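Local coordinates for protein 4-amino-4-deoxy-L-arabinose transferase or related glycosyltransferases of PMT family (Cupriavidus metallidurans, PDB 5EZM) that probably transfers 4-amino-4-deoxy-L-arabinose from an undecaprenyl-phosphate carrier to lipid A in the bacterial inner membrane, as a zinc-binding glycosyltransferase of the GT-C fold, at residues C170-M175 and A324-I329; P304-A309 and P354-L359; G215-V220 and A331-V336. All coordinates share one frame; numbering follows the deposited sequence.

Contact 1 of 3, residues C170-M175 and A324-I329; sequences CVLAFM and ALMAGI. With DSL (mono-trans, octa-cis decaprenyl-phosphate), chain C.
Leu172 and Met326 extend from the facing helices 160-178 and 323-339 and pass alongside one another, pointing opposite ways, and the leucine methyl CD1 rests against the methionine methylene CG at 4.0 Å. Both side chains leave their backbones with CG anti to the backbone N (chi1 174° in Leu172), which carries each toward the facing helix. The two backbones stay well apart, Leu172 CA lying 7.7 Å from Ala327 CA, so the join depends on long side chains that can span the distance. Met175 lies one turn further along its helix and reaches across with its terminal methyl, CE of Met175 standing 4.4 Å from CE of Met326 in a light contact of two chain ends.

Beside these side chains runs the prenyl chain of the bound decaprenyl phosphate. Met326 is bent at both chi2 and chi3 (70° and 69°), and this fold in the chain brings its sulfur SD to 3.5 Å from lipid atom C21. From the facing helix, Met175 CB comes within 3.5 Å of C23, the methyl branch of the same isoprene unit, and Val171 adds its CG1 at 3.7 Å from C23. Unbranched, flexible methionines suit such a wall, since they can follow the outline of a kinked polyprenyl tail, while the beta-branched valine gives a firmer surface. No hydrogen bond crosses between the segments; the contact is entirely apolar, consistent with a site for a polyprenyl carrier tail.

Around this pair, helix 185-206 packs on Val171, Phe174 and Met175, with Phe174 meeting the ring of Trp191. Helix 352-365 closes in on Leu172 and Ala327, and helix 209-224 covers Met326 through Tyr221.

Contact 2 of 3, residues P304-A309 and P354-L359; sequences PKLWTA and PALGIL. With MPG ([(Z)-octadec-9-enyl] (2R)-2,3-bis(oxidanyl)propanoate), chain B; MPG ([(Z)-octadec-9-enyl] (2R)-2,3-bis(oxidanyl)propanoate), chain O.
The indole of Trp307 turns one face to a bound MPG lipid (chain B), whose C6 stands 3.9 Å above the five-membered ring. From there the alkyl chain runs out past the CG-CD1 edge, C4 lying 3.5 Å from CD1 of Trp307. With CG anti to the backbone N (chi1 177°), the ring lies on the flank of helix 303-310 turned away from helix 352-365, and Ile332 of helix 323-339 touches it. Were Trp307 replaced by an alanine, the lipid chain would probably lose the aromatic face it lies on, and Ile332 its neighbour. Pro304 offers the rim of its puckered ring to another lipid, its CD lying 3.7 Å from C4 of the MPG of chain O.

The two helices cross almost at right angles, at 83°, in the membrane part of this GT-C fold glycosyltransferase; segment 354-359 belongs to a predicted transmembrane span, while 304-309 is part of a short helix. Leu306 carries the crossing. CD2 of Leu306 lies against the backbone of Leu359, 3.5 Å from C of Leu359. CD1 of Leu306 meets CD2 of Leu356 at 4.2 Å. Forked leucine ends suit this place because one side chain can touch two residues a turn apart, and Leu306 and Leu359 also touch a further bound MPG.

Leu359 in turn sends CD2 to the methyl CB of Ala309, 4.3 Å away, where a small residue lets the leucine lie close to the helix. Phe296 also packs on both Leu306 and Leu356, and the carbonyl of Gly357 accepts a hydrogen bond from OG1 of Thr141.

Contact 3 of 3, residues G215-V220 and A331-V336; sequences GLVLVV and AIAIFV. With DSL (mono-trans, octa-cis decaprenyl-phosphate), chain C; MPG ([(Z)-octadec-9-enyl] (2R)-2,3-bis(oxidanyl)propanoate), chain Z.
Val217 meets Ala333 and Ile334 through a single methyl, CG2, which lies 3.9 Å from CB of Ala333 and 4.0 Å from CG1 of Ile334. This is the close part of the contact: the small alanine lets the helices approach until the CA atoms of Val217 and Ala333 are 6.0 Å apart, and the valine and isoleucine side chains cross obliquely beside it. The short segments run at 124° to one another.

Val217 works in two directions. Its other methyl, CG1, is anti to the backbone N (chi1 175°) and faces the decaprenyl phosphate, 3.6 Å from C21. Two branches on the beta carbon thus serve helix and lipid at once. Gly215 brings its bare CA to 3.6 Å from C34 of the same lipid, where a side chain would collide with the tail.

The rest of the contact is looser. Leu216, which lies near another bound MPG, makes only a light touch, CD2 resting 4.2 Å from the carbonyl O of Ala333. Val220 and Val336 turn methyls to the MPG of chain Z, Val336 CG2 at 3.7 Å from C2. Lipid lies along this flank, together with Phe337 and Ile329.

Helix 323-339 continues the seam through Ile329 and Trp330 against Val217. Beyond it, helix 352-365 packs on Ala331 and Ile334, helix 288-295 receives Phe335, and helix 230-233 meets Leu218.

From the N terminus, helix 160-178 supplies the first half of contact 1 and helix 209-224 the first half of contact 3; helix 303-310 then opens contact 2. Helix 323-339 closes contact 1 at 324-329 and, two residues further on, contact 3 at 331-336, before helix 352-365 closes contact 2. The three loops cross one another pairwise, since their segments alternate along the chain. Helix 323-339 is the common post: Ile329 of contact 1 packs on Val220 of contact 3, and Ala331 of contact 3 on Leu356 of contact 2. Contacts 1 and 3 share the prenyl lipid, whereas contact 2 binds the short helix 303-310 to the same bundle.

Contact 1 of 3, residues C170-M175 and A324-I329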
loop_
_atom_site.group_PDB
_atom_site.type_symbol
_atom_site.label_atom_id
_atom_site.label_comp_id
_atom_site.label_asym_id
_atom_site.label_seq_id
_atom_site.Cartn_x
_atom_site.Cartn_y
_atom_site.Cartn_z
ATOM N N CYS A 170 12.704 0.887 -8.151
ATOM C CA CYS A 170 13.921 0.226 -8.608
ATOM C C CYS A 170 14.057 0.302 -10.126
ATOM O O CYS A 170 15.172 0.419 -10.643
ATOM C CB CYS A 170 13.951 -1.227 -8.139
ATOM S SG CYS A 170 14.413 -1.426 -6.407
ATOM N N VAL A 171 12.940 0.236 -10.858
ATOM C CA VAL A 171 13.005 0.405 -12.311
ATOM C C VAL A 171 13.598 1.766 -12.658
ATOM O O VAL A 171 14.567 1.871 -13.423
ATOM C CB VAL A 171 11.612 0.229 -12.943
ATOM C CG1 VAL A 171 11.693 0.392 -14.453
ATOM C CG2 VAL A 171 11.020 -1.122 -12.582
ATOM N N LEU A 172 13.025 2.830 -12.088
ATOM C CA LEU A 172 13.497 4.179 -12.380
ATOM C C LEU A 172 14.941 4.370 -11.933
ATOM O O LEU A 172 15.789 4.826 -12.709
ATOM C CB LEU A 172 12.590 5.206 -11.706
ATOM C CG LEU A 172 13.062 6.656 -11.816
ATOM C CD1 LEU A 172 13.025 7.109 -13.261
ATOM C CD2 LEU A 172 12.226 7.572 -10.936
ATOM N N ALA A 173 15.241 4.022 -10.678
ATOM C CA ALA A 173 16.579 4.257 -10.143
ATOM C C ALA A 173 17.632 3.479 -10.916
ATOM O O ALA A 173 18.706 4.011 -11.222
ATOM C CB ALA A 173 16.628 3.889 -8.662
ATOM N N PHE A 174 17.349 2.216 -11.244
ATOM C CA PHE A 174 18.319 1.429 -11.999
ATOM C C PHE A 174 18.496 1.984 -13.406
ATOM O O PHE A 174 19.612 1.993 -13.939
ATOM C CB PHE A 174 17.894 -0.040 -12.046
ATOM C CG PHE A 174 17.889 -0.715 -10.701
ATOM C CD1 PHE A 174 18.579 -0.169 -9.630
ATOM C CD2 PHE A 174 17.188 -1.894 -10.507
ATOM C CE1 PHE A 174 18.569 -0.786 -8.395
ATOM C CE2 PHE A 174 17.175 -2.517 -9.274
ATOM C CZ PHE A 174 17.865 -1.962 -8.216
ATOM N N MET A 175 17.409 2.461 -14.018
ATOM C CA MET A 175 17.532 3.098 -15.325
ATOM C C MET A 175 18.417 4.336 -15.253
ATOM O O MET A 175 19.248 4.564 -16.140
ATOM C CB MET A 175 16.151 3.455 -15.868
ATOM C CG MET A 175 16.171 4.294 -17.138
ATOM S SD MET A 175 16.958 3.466 -18.537
ATOM C CE MET A 175 16.579 4.615 -19.858
ATOM N N ALA A 324 16.728 14.413 -14.254
ATOM C CA ALA A 324 15.591 15.112 -13.659
ATOM C C ALA A 324 14.405 15.151 -14.616
ATOM O O ALA A 324 13.253 14.989 -14.195
ATOM C CB ALA A 324 15.999 16.526 -13.250
ATOM N N LEU A 325 14.668 15.360 -15.909
ATOM C CA LEU A 325 13.599 15.295 -16.902
ATOM C C LEU A 325 12.974 13.905 -16.945
ATOM O O LEU A 325 11.761 13.770 -17.143
ATOM C CB LEU A 325 14.139 15.688 -18.277
ATOM C CG LEU A 325 13.203 15.541 -19.478
ATOM C CD1 LEU A 325 11.992 16.448 -19.346
ATOM C CD2 LEU A 325 13.947 15.829 -20.774
ATOM N N MET A 326 13.783 12.860 -16.752
ATOM C CA MET A 326 13.240 11.506 -16.740
ATOM C C MET A 326 12.326 11.289 -15.539
ATOM O O MET A 326 11.267 10.661 -15.662
ATOM C CB MET A 326 14.372 10.481 -16.741
ATOM C CG MET A 326 13.896 9.038 -16.685
ATOM S SD MET A 326 13.085 8.521 -18.210
ATOM C CE MET A 326 14.474 8.484 -19.342
ATOM N N ALA A 327 12.718 11.799 -14.369
ATOM C CA ALA A 327 11.855 11.685 -13.197
ATOM C C ALA A 327 10.567 12.480 -13.382
ATOM O O ALA A 327 9.482 12.014 -13.009
ATOM C CB ALA A 327 12.601 12.154 -11.948
ATOM N N GLY A 328 10.668 13.677 -13.961
ATOM C CA GLY A 328 9.480 14.484 -14.177
ATOM C C GLY A 328 8.515 13.858 -15.164
ATOM O O GLY A 328 7.300 13.879 -14.955
ATOM N N ILE A 329 9.039 13.294 -16.256
ATOM C CA ILE A 329 8.179 12.594 -17.204
ATOM C C ILE A 329 7.605 11.333 -16.570
ATOM O O ILE A 329 6.480 10.927 -16.885
ATOM C CB ILE A 329 8.956 12.291 -18.498
ATOM C CG1 ILE A 329 9.313 13.597 -19.210
ATOM C CG2 ILE A 329 8.151 11.390 -19.419
ATOM C CD1 ILE A 329 10.092 13.408 -20.491
HETATM C C21 DSL C . 11.518 5.430 -17.564
HETATM C C22 DSL C . 12.144 4.057 -17.389
HETATM C C23 DSL C . 12.642 3.618 -16.018
HETATM C C24 DSL C . 12.254 3.237 -18.445
HETATM C C25 DSL C . 12.889 1.832 -18.278
HETATM C C26 DSL C . 11.998 0.806 -19.031
HETATM C C27 DSL C . 12.857 0.035 -20.090
HETATM C C28 DSL C . 14.385 -0.107 -19.886
HETATM C C29 DSL C . 12.265 -0.503 -21.175
HETATM C C30 DSL C . 10.733 -0.361 -21.374
HETATM C C31 DSL C . 10.385 -0.398 -22.900
HETATM C C32 DSL C . 9.275 -1.475 -23.171
HETATM C C33 DSL C . 9.652 -2.964 -23.282
HETATM C C34 DSL C . 7.984 -1.092 -23.319
#

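Contact 2 of 3, residues P304-A309 and P354-L359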
loop_
_atom_site.group_PDB
_atom_site.type_symbol
_atom_site.label_atom_id
_atom_site.label_comp_id
_atom_site.label_asym_id
_atom_site.label_seq_id
_atom_site.Cartn_x
_atom_site.Cartn_y
_atom_site.Cartn_z
ATOM N N PRO A 304 6.385 24.189 -7.621
ATOM C CA PRO A 304 6.977 24.877 -8.781
ATOM C C PRO A 304 8.460 24.597 -8.941
ATOM O O PRO A 304 8.919 24.324 -10.057
ATOM C CB PRO A 304 6.704 26.358 -8.482
ATOM C CG PRO A 304 5.500 26.343 -7.615
ATOM C CD PRO A 304 5.646 25.130 -6.756
ATOM N N LYS A 305 9.222 24.637 -7.846
ATOM C CA LYS A 305 10.655 24.380 -7.905
ATOM C C LYS A 305 10.981 22.947 -8.303
ATOM O O LYS A 305 12.147 22.653 -8.589
ATOM C CB LYS A 305 11.296 24.724 -6.558
ATOM C CG LYS A 305 11.482 26.219 -6.358
ATOM C CD LYS A 305 11.649 26.601 -4.897
ATOM C CE LYS A 305 11.829 28.112 -4.756
ATOM N NZ LYS A 305 11.780 28.568 -3.336
ATOM N N LEU A 306 9.989 22.052 -8.325
ATOM C CA LEU A 306 10.193 20.739 -8.929
ATOM C C LEU A 306 10.190 20.832 -10.449
ATOM O O LEU A 306 11.039 20.230 -11.115
ATOM C CB LEU A 306 9.119 19.765 -8.452
ATOM C CG LEU A 306 9.060 19.494 -6.950
ATOM C CD1 LEU A 306 8.187 18.284 -6.671
ATOM C CD2 LEU A 306 10.455 19.295 -6.394
ATOM N N TRP A 307 9.244 21.587 -11.013
ATOM C CA TRP A 307 9.219 21.808 -12.454
ATOM C C TRP A 307 10.529 22.424 -12.933
ATOM O O TRP A 307 11.186 21.900 -13.841
ATOM C CB TRP A 307 8.027 22.696 -12.817
ATOM C CG TRP A 307 7.946 23.055 -14.270
ATOM C CD1 TRP A 307 8.400 24.200 -14.858
ATOM C CD2 TRP A 307 7.369 22.267 -15.319
ATOM N NE1 TRP A 307 8.144 24.172 -16.207
ATOM C CE2 TRP A 307 7.511 22.997 -16.516
ATOM C CE3 TRP A 307 6.749 21.014 -15.363
ATOM C CZ2 TRP A 307 7.057 22.517 -17.742
ATOM C CZ3 TRP A 307 6.296 20.541 -16.582
ATOM C CH2 TRP A 307 6.454 21.291 -17.756
ATOM N N THR A 308 10.954 23.517 -12.293
ATOM C CA THR A 308 12.184 24.207 -12.665
ATOM C C THR A 308 13.397 23.335 -12.362
ATOM O O THR A 308 14.546 23.765 -12.524
ATOM C CB THR A 308 12.305 25.548 -11.935
ATOM O OG1 THR A 308 12.428 25.324 -10.527
ATOM C CG2 THR A 308 11.089 26.417 -12.203
ATOM N N ALA A 309 13.145 22.109 -11.909
ATOM C CA ALA A 309 14.206 21.146 -11.679
ATOM C C ALA A 309 14.438 20.242 -12.880
ATOM O O ALA A 309 15.573 19.804 -13.102
ATOM C CB ALA A 309 13.883 20.304 -10.444
ATOM N N PRO A 354 8.441 8.383 -5.549
ATOM C CA PRO A 354 9.917 8.339 -5.586
ATOM C C PRO A 354 10.524 9.336 -6.558
ATOM O O PRO A 354 11.456 10.066 -6.194
ATOM C CB PRO A 354 10.208 6.889 -5.992
ATOM C CG PRO A 354 9.034 6.131 -5.533
ATOM C CD PRO A 354 7.861 7.038 -5.728
ATOM N N ALA A 355 10.005 9.395 -7.789
ATOM C CA ALA A 355 10.491 10.370 -8.758
ATOM C C ALA A 355 10.395 11.784 -8.199
ATOM O O ALA A 355 11.374 12.543 -8.222
ATOM C CB ALA A 355 9.703 10.249 -10.063
ATOM N N LEU A 356 9.220 12.145 -7.672
ATOM C CA LEU A 356 9.065 13.429 -6.996
ATOM C C LEU A 356 10.149 13.620 -5.944
ATOM O O LEU A 356 10.775 14.687 -5.868
ATOM C CB LEU A 356 7.679 13.528 -6.361
ATOM C CG LEU A 356 6.496 13.556 -7.328
ATOM C CD1 LEU A 356 5.189 13.624 -6.557
ATOM C CD2 LEU A 356 6.619 14.724 -8.297
ATOM N N GLY A 357 10.402 12.579 -5.144
ATOM C CA GLY A 357 11.485 12.643 -4.176
ATOM C C GLY A 357 12.784 13.112 -4.798
ATOM O O GLY A 357 13.392 14.086 -4.340
ATOM N N ILE A 358 13.200 12.454 -5.887
ATOM C CA ILE A 358 14.405 12.874 -6.597
ATOM C C ILE A 358 14.330 14.360 -6.915
ATOM O O ILE A 358 15.236 15.132 -6.577
ATOM C CB ILE A 358 14.598 12.038 -7.874
ATOM C CG1 ILE A 358 14.724 10.554 -7.528
ATOM C CG2 ILE A 358 15.818 12.521 -8.653
ATOM C CD1 ILE A 358 14.950 9.674 -8.738
ATOM N N LEU A 359 13.224 14.787 -7.531
ATOM C CA LEU A 359 13.065 16.199 -7.851
ATOM C C LEU A 359 13.181 17.050 -6.594
ATOM O O LEU A 359 13.938 18.029 -6.561
ATOM C CB LEU A 359 11.727 16.437 -8.551
ATOM C CG LEU A 359 11.606 15.824 -9.949
ATOM C CD1 LEU A 359 10.316 16.265 -10.632
ATOM C CD2 LEU A 359 12.816 16.191 -10.792
HETATM C C2 MPG B . 7.569 28.121 -13.130
HETATM C C3 MPG B . 6.779 26.908 -12.652
HETATM C C4 MPG B . 5.910 26.336 -13.761
HETATM C C5 MPG B . 5.020 25.171 -13.300
HETATM C C6 MPG B . 4.213 24.584 -14.470
HETATM C C1 MPG B . 8.290 28.842 -11.990
HETATM C C2 MPG O . 1.081 23.835 -5.459
HETATM C C3 MPG O . 1.188 25.204 -4.794
HETATM C C4 MPG O . 2.630 25.673 -4.677
HETATM C C5 MPG O . 2.761 27.095 -4.106
HETATM C C6 MPG O . 4.161 27.688 -4.335
HETATM C C7 MPG O . 4.198 29.208 -4.086
HETATM C C8 MPG O . 5.423 29.890 -4.742
HETATM C C1 MPG O . -0.367 23.400 -5.696
#

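Contact 3 of 3, residues G215-V220 and A331-V336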
loop_
_atom_site.group_PDB
_atom_site.type_symbol
_atom_site.label_atom_id
_atom_site.label_comp_id
_atom_site.label_asym_id
_atom_site.label_seq_id
_atom_site.Cartn_x
_atom_site.Cartn_y
_atom_site.Cartn_z
ATOM N N GLY A 215 7.596 1.834 -20.229
ATOM C CA GLY A 215 7.658 2.048 -21.668
ATOM C C GLY A 215 6.993 3.339 -22.093
ATOM O O GLY A 215 7.557 4.120 -22.865
ATOM N N LEU A 216 5.785 3.588 -21.581
ATOM C CA LEU A 216 5.137 4.880 -21.776
ATOM C C LEU A 216 6.082 6.017 -21.403
ATOM O O LEU A 216 6.474 6.826 -22.254
ATOM C CB LEU A 216 3.851 4.946 -20.948
ATOM C CG LEU A 216 3.143 6.300 -20.881
ATOM C CD1 LEU A 216 2.607 6.707 -22.247
ATOM C CD2 LEU A 216 2.030 6.278 -19.840
ATOM N N VAL A 217 6.499 6.056 -20.132
ATOM C CA VAL A 217 7.449 7.069 -19.678
ATOM C C VAL A 217 8.686 7.084 -20.562
ATOM O O VAL A 217 9.295 8.139 -20.784
ATOM C CB VAL A 217 7.809 6.832 -18.197
ATOM C CG1 VAL A 217 8.880 7.809 -17.742
ATOM C CG2 VAL A 217 6.570 6.961 -17.329
ATOM N N LEU A 218 9.064 5.929 -21.109
ATOM C CA LEU A 218 10.203 5.894 -22.013
ATOM C C LEU A 218 9.888 6.632 -23.309
ATOM O O LEU A 218 10.588 7.584 -23.676
ATOM C CB LEU A 218 10.612 4.447 -22.290
ATOM C CG LEU A 218 11.855 4.262 -23.161
ATOM C CD1 LEU A 218 12.987 5.159 -22.682
ATOM C CD2 LEU A 218 12.285 2.806 -23.150
ATOM N N VAL A 219 8.815 6.229 -24.002
ATOM C CA VAL A 219 8.567 6.790 -25.331
ATOM C C VAL A 219 8.321 8.288 -25.233
ATOM O O VAL A 219 8.895 9.075 -25.998
ATOM C CB VAL A 219 7.412 6.055 -26.043
ATOM C CG1 VAL A 219 7.819 4.628 -26.380
ATOM C CG2 VAL A 219 6.141 6.056 -25.214
ATOM N N VAL A 220 7.510 8.710 -24.255
ATOM C CA VAL A 220 7.296 10.135 -24.013
ATOM C C VAL A 220 8.634 10.848 -23.885
ATOM O O VAL A 220 8.872 11.884 -24.521
ATOM C CB VAL A 220 6.426 10.343 -22.761
ATOM C CG1 VAL A 220 6.239 11.827 -22.490
ATOM C CG2 VAL A 220 5.081 9.656 -22.930
ATOM N N ALA A 331 6.726 11.019 -13.243
ATOM C CA ALA A 331 5.619 11.456 -12.397
ATOM C C ALA A 331 4.444 11.966 -13.227
ATOM O O ALA A 331 3.291 11.578 -12.997
ATOM C CB ALA A 331 6.101 12.533 -11.427
ATOM N N ILE A 332 4.716 12.838 -14.201
ATOM C CA ILE A 332 3.637 13.456 -14.967
ATOM C C ILE A 332 2.930 12.417 -15.832
ATOM O O ILE A 332 1.695 12.350 -15.864
ATOM C CB ILE A 332 4.176 14.620 -15.816
ATOM C CG1 ILE A 332 4.742 15.723 -14.920
ATOM C CG2 ILE A 332 3.077 15.178 -16.710
ATOM C CD1 ILE A 332 5.517 16.788 -15.676
ATOM N N ALA A 333 3.702 11.594 -16.544
ATOM C CA ALA A 333 3.107 10.606 -17.439
ATOM C C ALA A 333 2.262 9.600 -16.669
ATOM O O ALA A 333 1.135 9.286 -17.067
ATOM C CB ALA A 333 4.200 9.895 -18.235
ATOM N N ILE A 334 2.788 9.077 -15.558
ATOM C CA ILE A 334 2.007 8.121 -14.777
ATOM C C ILE A 334 0.772 8.796 -14.186
ATOM O O ILE A 334 -0.324 8.212 -14.158
ATOM C CB ILE A 334 2.893 7.478 -13.695
ATOM C CG1 ILE A 334 3.957 6.599 -14.354
ATOM C CG2 ILE A 334 2.059 6.660 -12.732
ATOM C CD1 ILE A 334 4.941 6.000 -13.384
ATOM N N PHE A 335 0.921 10.046 -13.737
ATOM C CA PHE A 335 -0.209 10.784 -13.181
ATOM C C PHE A 335 -1.329 10.931 -14.202
ATOM O O PHE A 335 -2.493 10.644 -13.904
ATOM C CB PHE A 335 0.250 12.157 -12.688
ATOM C CG PHE A 335 -0.854 12.988 -12.095
ATOM C CD1 PHE A 335 -1.175 12.880 -10.753
ATOM C CD2 PHE A 335 -1.566 13.883 -12.878
ATOM C CE1 PHE A 335 -2.191 13.645 -10.203
ATOM C CE2 PHE A 335 -2.582 14.647 -12.335
ATOM C CZ PHE A 335 -2.897 14.530 -10.999
ATOM N N VAL A 336 -1.001 11.385 -15.415
ATOM C CA VAL A 336 -2.050 11.568 -16.413
ATOM C C VAL A 336 -2.567 10.224 -16.905
ATOM O O VAL A 336 -3.715 10.125 -17.356
ATOM C CB VAL A 336 -1.558 12.443 -17.581
ATOM C CG1 VAL A 336 -1.011 13.759 -17.062
ATOM C CG2 VAL A 336 -0.526 11.707 -18.415
HETATM C C21 DSL C . 11.518 5.430 -17.564
HETATM C C22 DSL C . 12.144 4.057 -17.389
HETATM C C23 DSL C . 12.642 3.618 -16.018
HETATM C C24 DSL C . 12.254 3.237 -18.445
HETATM C C25 DSL C . 12.889 1.832 -18.278
HETATM C C26 DSL C . 11.998 0.806 -19.031
HETATM C C27 DSL C . 12.857 0.035 -20.090
HETATM C C28 DSL C . 14.385 -0.107 -19.886
HETATM C C29 DSL C . 12.265 -0.503 -21.175
HETATM C C30 DSL C . 10.733 -0.361 -21.374
HETATM C C31 DSL C . 10.385 -0.398 -22.900
HETATM C C32 DSL C . 9.275 -1.475 -23.171
HETATM C C33 DSL C . 9.652 -2.964 -23.282
HETATM C C34 DSL C . 7.984 -1.092 -23.319
HETATM C C2 MPG Z . 0.719 12.106 -21.845
HETATM C C3 MPG Z . 2.054 12.397 -21.171
HETATM C C4 MPG Z . 2.359 13.888 -21.121
HETATM C C5 MPG Z . 3.811 14.173 -20.698
HETATM C C6 MPG Z . 4.138 15.675 -20.623
HETATM C C7 MPG Z . 5.619 15.913 -20.270
HETATM C C8 MPG Z . 6.016 17.408 -20.258
HETATM C C9 MPG Z . 7.554 17.599 -20.279
HETATM C C10 MPG Z . 7.982 19.091 -20.195
HETATM C C11 MPG Z . 9.455 19.313 -20.604
HETATM C C12 MPG Z . 10.073 20.600 -19.956
HETATM C C1 MPG Z . 0.388 10.612 -21.877
#